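Local coordinates for protein N-acetylneuraminate lyase (Fusobacterium nucleatum subsp. nucleatum ATCC 25586, PDB 5ZJM) that is a lyase of the dihydrodipicolinate synthetase family, folded as a TIM barrel and found as an assembly of four chains, at residues 60-65 / 92-97; 77-82 / 102-107. All coordinates share one frame; numbering follows the deposited sequence.

Contacts 1 and 2 are two layers of one sector of the TIM barrel, with centres about 14 Å apart. Their segments alternate along the chain: 60-65 lies on helix 55-69; 77-82 leaves strand 74-78; 92-97 lies on helix 84-97; and 102-107 leaves strand 101-103. Contact 1 joins two neighbouring helices of the outer layer; contact 2 joins the two neighbouring strands beneath and the loops that follow them. The layers meet directly: Phe-62 CZ lies 3.4 Å from Gln-78 O, and Val-94 CG2 lies 3.6 Å from Leu-102 CD2. Helix-to-helix packing is thereby continuous with the outer side of the barrel wall.

Contact 1: 60-65 / 92-97; sequences RVFEIA and KYVTKL
Phe-62 and Val-94 form the tight, buried half of this contact. The methyl CG1 of Val-94 sits over one face of the Phe-62 ring, 3.8 Å from its centroid and 29° off the normal, a CH-pi contact over the face, off-centre toward CG and CD2, with CD2 of Phe-62 the closest ring atom at 3.4 Å from CG1. The phenyl group is placed for this by a chi1 of -75°, which sets CG beside the backbone N and anti to the carbonyl carbon. Ala-77 on strand 74-78 touches both side chains from below, and Val-43 on strand 40-43 also packs on Phe-62. Next to this pair, Leu-97 pushes its methyl CD2 against the backbone of the first helix, 3.5 Å from Glu-63 CA and 3.7 Å from Glu-63 CB. These are successive helices of a TIM barrel, lying side by side on the outside of the strands and running nearly parallel: their axes approach to 10.3 Å at an angle of 15°. They bury a modest 219 Å² between them. Away from the strands the packing loosens and the residues are partly exposed. Tyr-93 reaches across toward the first helix, and CD1 of Leu-97 lies over the rim of one face of its ring. Its hydroxyl OH stops 3.6 Å from Glu-63 OE1, too far for a hydrogen bond, and the carboxylate plane stands steeply against that of the ring. The extended Glu-63 side chain instead turns its OE1 to Arg-60, three residues earlier, in a salt bridge of 2.7 Å to NH1, which would help hold the carboxylate on its own helix. Arg-60 NE also makes a long, weak ion pair with Glu-22 of helix 22-35, which may share its charge.

Contact 2: 77-82 / 102-107; sequences AQVGSI and LSAVTP
The amide oxygen OE1 of Gln-78 accepts two backbone N-H groups, from Val-105 N across the contact at 2.9 Å and from Gly-80 N in its own segment at 3.0 Å. The donors come from opposite faces of the amide plane: Val-105 N is tilted 21° from it, whereas Gly-80 N stands well above it. A bend at chi2 (-69°) turns the amide forward along the chain to reach both, and NE2 bonds to Gly-44 O, so both ends of the amide are held. Ahead of this shared oxygen the chains pair as parallel strands: Ser-103 N donates to Ala-77 O at 2.9 Å and Val-79 N to Ser-103 O, also at 2.9 Å. Ser-103 OG, on the same side of the sheet as Gln-78, is bonded to Tyr-42 OH. The other side is apolar, with Ala-77 CB 3.8 Å from Leu-102 CD2 and Val-79 CG2 4.1 Å from Leu-102 CD1, beneath helix 84-97. Beyond the strands the two loops stay together: Val-105 CG2 packs 3.5 Å from Ser-81 N, and Pro-107 CA makes a CA-H...O contact with Ser-81 O. Phe-108 of a second subunit packs on Ser-81. Strands 74-78 and 101-103, linked by helix 84-97, form a beta-alpha-beta crossover, here tied together by the Gln-78 amide where the chains leave the C-terminal ends of TIM-barrel strands.

Contact 1: 60-65 / 92-97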
ATOM      1  N   ARG B  60      17.627  33.324   6.797  1.00 56.88           N
ATOM      2  CA  ARG B  60      17.568  34.488   5.925  1.00 62.58           C
ATOM      3  C   ARG B  60      16.244  34.557   5.179  1.00 68.71           C
ATOM      4  O   ARG B  60      15.726  35.656   4.943  1.00 65.23           O
ATOM      5  CB  ARG B  60      18.740  34.475   4.942  1.00 63.72           C
ATOM      6  CG  ARG B  60      18.778  35.674   4.007  1.00 66.02           C
ATOM      7  CD  ARG B  60      19.346  36.912   4.694  1.00 80.58           C
ATOM      8  NE  ARG B  60      18.660  38.133   4.273  1.00 91.39           N
ATOM      9  CZ  ARG B  60      18.545  39.227   5.021  1.00 97.38           C
ATOM     10  NH1 ARG B  60      19.088  39.264   6.231  1.00106.44           N
ATOM     11  NH2 ARG B  60      17.898  40.288   4.556  1.00 93.40           N
ATOM     12  N   VAL B  61      15.669  33.405   4.820  1.00 61.16           N
ATOM     13  CA  VAL B  61      14.369  33.410   4.158  1.00 59.13           C
ATOM     14  C   VAL B  61      13.290  33.926   5.104  1.00 58.76           C
ATOM     15  O   VAL B  61      12.442  34.738   4.715  1.00 60.94           O
ATOM     16  CB  VAL B  61      14.028  32.005   3.624  1.00 60.26           C
ATOM     17  CG1 VAL B  61      12.583  31.953   3.131  1.00 47.32           C
ATOM     18  CG2 VAL B  61      14.981  31.614   2.515  1.00 60.69           C
ATOM     19  N   PHE B  62      13.310  33.474   6.362  1.00 51.82           N
ATOM     20  CA  PHE B  62      12.316  33.929   7.332  1.00 54.36           C
ATOM     21  C   PHE B  62      12.424  35.429   7.576  1.00 61.23           C
ATOM     22  O   PHE B  62      11.410  36.112   7.762  1.00 57.99           O
ATOM     23  CB  PHE B  62      12.473  33.167   8.647  1.00 51.53           C
ATOM     24  CG  PHE B  62      11.955  31.759   8.601  1.00 54.12           C
ATOM     25  CD1 PHE B  62      10.688  31.487   8.115  1.00 56.72           C
ATOM     26  CD2 PHE B  62      12.728  30.705   9.063  1.00 52.41           C
ATOM     27  CE1 PHE B  62      10.209  30.186   8.079  1.00 61.47           C
ATOM     28  CE2 PHE B  62      12.257  29.407   9.029  1.00 54.96           C
ATOM     29  CZ  PHE B  62      10.995  29.146   8.537  1.00 56.77           C
ATOM     30  N   GLU B  63      13.647  35.958   7.585  1.00 66.52           N
ATOM     31  CA  GLU B  63      13.835  37.380   7.844  1.00 73.15           C
ATOM     32  C   GLU B  63      13.437  38.221   6.636  1.00 73.72           C
ATOM     33  O   GLU B  63      12.791  39.264   6.791  1.00 71.80           O
ATOM     34  CB  GLU B  63      15.287  37.641   8.239  1.00 82.41           C
ATOM     35  CG  GLU B  63      15.713  39.092   8.173  1.00101.28           C
ATOM     36  CD  GLU B  63      17.130  39.288   8.671  1.00116.84           C
ATOM     37  OE1 GLU B  63      17.940  38.346   8.537  1.00119.77           O
ATOM     38  OE2 GLU B  63      17.434  40.383   9.192  1.00123.08           O
ATOM     39  N   ILE B  64      13.793  37.774   5.431  1.00 70.99           N
ATOM     40  CA  ILE B  64      13.378  38.472   4.218  1.00 66.05           C
ATOM     41  C   ILE B  64      11.859  38.479   4.095  1.00 68.72           C
ATOM     42  O   ILE B  64      11.257  39.492   3.718  1.00 71.29           O
ATOM     43  CB  ILE B  64      14.040  37.829   2.986  1.00 65.31           C
ATOM     44  CG1 ILE B  64      15.531  38.156   2.950  1.00 67.59           C
ATOM     45  CG2 ILE B  64      13.366  38.292   1.704  1.00 63.39           C
ATOM     46  CD1 ILE B  64      16.292  37.366   1.914  1.00 61.36           C
ATOM     47  N   ALA B  65      11.214  37.358   4.427  1.00 59.53           N
ATOM     48  CA  ALA B  65       9.767  37.266   4.254  1.00 58.04           C
ATOM     49  C   ALA B  65       9.024  38.191   5.212  1.00 62.73           C
ATOM     50  O   ALA B  65       8.066  38.862   4.811  1.00 65.72           O
ATOM     51  CB  ALA B  65       9.302  35.823   4.432  1.00 54.77           C
ATOM     52  N   LYS B  92      12.612  29.703  17.969  1.00 63.34           N
ATOM     53  CA  LYS B  92      12.842  30.898  18.769  1.00 68.00           C
ATOM     54  C   LYS B  92      13.406  32.046  17.946  1.00 70.52           C
ATOM     55  O   LYS B  92      13.219  33.208  18.323  1.00 74.79           O
ATOM     56  CB  LYS B  92      13.798  30.621  19.932  1.00 73.69           C
ATOM     57  CG  LYS B  92      13.528  29.357  20.708  1.00 79.69           C
ATOM     58  CD  LYS B  92      14.768  28.913  21.467  1.00 84.73           C
ATOM     59  CE  LYS B  92      14.501  28.801  22.961  1.00 93.23           C
ATOM     60  NZ  LYS B  92      15.538  27.979  23.657  1.00 95.56           N
ATOM     61  N   TYR B  93      14.050  31.750  16.815  1.00 66.79           N
ATOM     62  CA  TYR B  93      14.521  32.813  15.937  1.00 75.68           C
ATOM     63  C   TYR B  93      13.354  33.549  15.289  1.00 72.44           C
ATOM     64  O   TYR B  93      13.263  34.781  15.369  1.00 75.16           O
ATOM     65  CB  TYR B  93      15.453  32.228  14.874  1.00 79.71           C
ATOM     66  CG  TYR B  93      16.021  33.257  13.930  1.00 79.20           C
ATOM     67  CD1 TYR B  93      16.991  34.156  14.354  1.00 83.87           C
ATOM     68  CD2 TYR B  93      15.589  33.329  12.614  1.00 82.17           C
ATOM     69  CE1 TYR B  93      17.516  35.100  13.491  1.00 94.55           C
ATOM     70  CE2 TYR B  93      16.105  34.268  11.743  1.00 91.24           C
ATOM     71  CZ  TYR B  93      17.069  35.153  12.185  1.00 97.39           C
ATOM     72  OH  TYR B  93      17.586  36.090  11.317  1.00 98.53           O
ATOM     73  N   VAL B  94      12.432  32.808  14.670  1.00 65.21           N
ATOM     74  CA  VAL B  94      11.313  33.436  13.985  1.00 63.87           C
ATOM     75  C   VAL B  94      10.301  34.003  14.969  1.00 67.61           C
ATOM     76  O   VAL B  94       9.530  34.899  14.610  1.00 74.45           O
ATOM     77  CB  VAL B  94      10.635  32.439  13.031  1.00 61.95           C
ATOM     78  CG1 VAL B  94      11.664  31.824  12.106  1.00 63.48           C
ATOM     79  CG2 VAL B  94       9.908  31.362  13.813  1.00 58.41           C
ATOM     80  N   THR B  95      10.273  33.501  16.203  1.00 63.46           N
ATOM     81  CA  THR B  95       9.420  34.116  17.213  1.00 70.93           C
ATOM     82  C   THR B  95       9.938  35.497  17.593  1.00 76.94           C
ATOM     83  O   THR B  95       9.149  36.433  17.774  1.00 72.92           O
ATOM     84  CB  THR B  95       9.335  33.215  18.449  1.00 67.62           C
ATOM     85  OG1 THR B  95       8.889  31.911  18.064  1.00 67.88           O
ATOM     86  CG2 THR B  95       8.368  33.784  19.466  1.00 59.13           C
ATOM     87  N   LYS B  96      11.261  35.654  17.684  1.00 82.75           N
ATOM     88  CA  LYS B  96      11.833  36.964  17.964  1.00 83.45           C
ATOM     89  C   LYS B  96      11.717  37.897  16.765  1.00 82.71           C
ATOM     90  O   LYS B  96      11.702  39.121  16.938  1.00 89.04           O
ATOM     91  CB  LYS B  96      13.292  36.819  18.406  1.00 87.22           C
ATOM     92  CG  LYS B  96      13.998  38.137  18.718  1.00 92.89           C
ATOM     93  CD  LYS B  96      13.574  38.683  20.074  1.00 97.02           C
ATOM     94  CE  LYS B  96      14.640  39.589  20.680  1.00 99.98           C
ATOM     95  NZ  LYS B  96      15.307  38.968  21.863  1.00 95.39           N
ATOM     96  N   LEU B  97      11.600  37.347  15.555  1.00 75.75           N
ATOM     97  CA  LEU B  97      11.452  38.173  14.366  1.00 77.37           C
ATOM     98  C   LEU B  97      10.033  38.694  14.184  1.00 75.72           C
ATOM     99  O   LEU B  97       9.826  39.616  13.386  1.00 80.55           O
ATOM    100  CB  LEU B  97      11.866  37.383  13.124  1.00 75.78           C
ATOM    101  CG  LEU B  97      13.269  37.634  12.583  1.00 83.35           C
ATOM    102  CD1 LEU B  97      14.321  37.279  13.620  1.00 94.58           C
ATOM    103  CD2 LEU B  97      13.469  36.819  11.327  1.00 80.66           C
TER

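Contact 2: 77-82 / 102-107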
ATOM      1  N   ALA B  77       5.338  30.046  10.038  1.00 48.21           N
ATOM      2  CA  ALA B  77       6.716  29.617   9.843  1.00 51.57           C
ATOM      3  C   ALA B  77       6.801  28.116  10.087  1.00 50.11           C
ATOM      4  O   ALA B  77       6.536  27.646  11.199  1.00 44.57           O
ATOM      5  CB  ALA B  77       7.663  30.366  10.778  1.00 47.70           C
ATOM      6  N   GLN B  78       7.175  27.371   9.054  1.00 57.58           N
ATOM      7  CA  GLN B  78       7.391  25.935   9.175  1.00 52.98           C
ATOM      8  C   GLN B  78       8.832  25.726   9.636  1.00 51.60           C
ATOM      9  O   GLN B  78       9.771  26.018   8.893  1.00 53.31           O
ATOM     10  CB  GLN B  78       7.117  25.242   7.843  1.00 54.45           C
ATOM     11  CG  GLN B  78       6.739  23.780   7.972  1.00 55.30           C
ATOM     12  CD  GLN B  78       7.904  22.942   8.434  1.00 57.62           C
ATOM     13  OE1 GLN B  78       7.779  22.145   9.363  1.00 59.81           O
ATOM     14  NE2 GLN B  78       9.053  23.123   7.793  1.00 59.25           N
ATOM     15  N   VAL B  79       9.010  25.215  10.854  1.00 49.00           N
ATOM     16  CA  VAL B  79      10.325  25.155  11.482  1.00 56.46           C
ATOM     17  C   VAL B  79      10.802  23.731  11.714  1.00 55.06           C
ATOM     18  O   VAL B  79      11.890  23.541  12.265  1.00 60.08           O
ATOM     19  CB  VAL B  79      10.364  25.948  12.805  1.00 50.67           C
ATOM     20  CG1 VAL B  79       9.980  27.404  12.567  1.00 57.86           C
ATOM     21  CG2 VAL B  79       9.460  25.302  13.863  1.00 45.81           C
ATOM     22  N   GLY B  80      10.038  22.730  11.297  1.00 62.30           N
ATOM     23  CA  GLY B  80      10.396  21.345  11.510  1.00 72.10           C
ATOM     24  C   GLY B  80      11.336  20.842  10.433  1.00 80.14           C
ATOM     25  O   GLY B  80      12.125  21.596   9.855  1.00 83.72           O
ATOM     26  N   SER B  81      11.313  19.513  10.257  1.00 84.37           N
ATOM     27  CA  SER B  81      11.978  18.760   9.193  1.00 83.47           C
ATOM     28  C   SER B  81      13.219  18.032   9.699  1.00 80.48           C
ATOM     29  O   SER B  81      13.264  16.800   9.677  1.00 74.52           O
ATOM     30  CB  SER B  81      12.336  19.655   7.988  1.00 82.24           C
ATOM     31  OG  SER B  81      13.458  19.156   7.280  1.00 89.51           O
ATOM     32  N   ILE B  82      14.228  18.771  10.150  1.00 82.25           N
ATOM     33  CA  ILE B  82      15.548  18.184  10.381  1.00 86.45           C
ATOM     34  C   ILE B  82      15.628  17.449  11.721  1.00 85.60           C
ATOM     35  O   ILE B  82      15.773  16.218  11.741  1.00 84.66           O
ATOM     36  CB  ILE B  82      16.644  19.256  10.231  1.00 92.45           C
ATOM     37  CG1 ILE B  82      17.976  18.803  10.836  1.00 93.37           C
ATOM     38  CG2 ILE B  82      16.161  20.603  10.746  1.00 95.93           C
ATOM     39  CD1 ILE B  82      19.121  19.749  10.545  1.00 99.39           C
ATOM     40  N   LEU B 102       3.510  29.075  14.269  1.00 57.92           N
ATOM     41  CA  LEU B 102       4.479  28.103  13.804  1.00 55.96           C
ATOM     42  C   LEU B 102       3.763  26.859  13.307  1.00 52.94           C
ATOM     43  O   LEU B 102       2.604  26.598  13.641  1.00 50.47           O
ATOM     44  CB  LEU B 102       5.458  27.706  14.915  1.00 58.09           C
ATOM     45  CG  LEU B 102       6.346  28.788  15.518  1.00 69.76           C
ATOM     46  CD1 LEU B 102       7.564  28.155  16.165  1.00 73.38           C
ATOM     47  CD2 LEU B 102       6.760  29.783  14.451  1.00 81.67           C
ATOM     48  N   SER B 103       4.480  26.099  12.492  1.00 52.06           N
ATOM     49  CA  SER B 103       4.090  24.750  12.136  1.00 54.36           C
ATOM     50  C   SER B 103       5.359  23.914  12.080  1.00 53.61           C
ATOM     51  O   SER B 103       6.468  24.443  11.964  1.00 49.14           O
ATOM     52  CB  SER B 103       3.314  24.711  10.814  1.00 47.04           C
ATOM     53  OG  SER B 103       4.186  24.706   9.705  1.00 57.06           O
ATOM     54  N   ALA B 104       5.192  22.601  12.195  1.00 52.82           N
ATOM     55  CA  ALA B 104       6.351  21.717  12.248  1.00 61.08           C
ATOM     56  C   ALA B 104       5.941  20.336  11.773  1.00 55.51           C
ATOM     57  O   ALA B 104       4.998  19.747  12.312  1.00 65.61           O
ATOM     58  CB  ALA B 104       6.926  21.654  13.664  1.00 60.21           C
ATOM     59  N   VAL B 105       6.611  19.839  10.763  1.00 54.22           N
ATOM     60  CA  VAL B 105       6.505  18.428  10.430  1.00 60.80           C
ATOM     61  C   VAL B 105       7.414  17.654  11.372  1.00 65.20           C
ATOM     62  O   VAL B 105       8.404  18.185  11.895  1.00 65.60           O
ATOM     63  CB  VAL B 105       6.851  18.177   8.948  1.00 55.14           C
ATOM     64  CG1 VAL B 105       5.941  19.009   8.054  1.00 58.28           C
ATOM     65  CG2 VAL B 105       8.305  18.503   8.671  1.00 51.97           C
ATOM     66  N   THR B 106       7.053  16.405  11.636  1.00 62.89           N
ATOM     67  CA  THR B 106       7.890  15.566  12.472  1.00 65.77           C
ATOM     68  C   THR B 106       9.239  15.351  11.783  1.00 70.99           C
ATOM     69  O   THR B 106       9.370  15.557  10.574  1.00 64.89           O
ATOM     70  CB  THR B 106       7.193  14.234  12.745  1.00 65.89           C
ATOM     71  OG1 THR B 106       6.649  13.714  11.527  1.00 72.58           O
ATOM     72  CG2 THR B 106       6.059  14.436  13.745  1.00 68.54           C
ATOM     73  N   PRO B 107      10.275  14.989  12.536  1.00 77.30           N
ATOM     74  CA  PRO B 107      11.576  14.751  11.906  1.00 77.54           C
ATOM     75  C   PRO B 107      11.521  13.558  10.962  1.00 74.29           C
ATOM     76  O   PRO B 107      10.690  12.659  11.106  1.00 67.23           O
ATOM     77  CB  PRO B 107      12.509  14.493  13.092  1.00 76.14           C
ATOM     78  CG  PRO B 107      11.806  15.046  14.273  1.00 74.51           C
ATOM     79  CD  PRO B 107      10.349  14.870  14.002  1.00 77.82           C
TER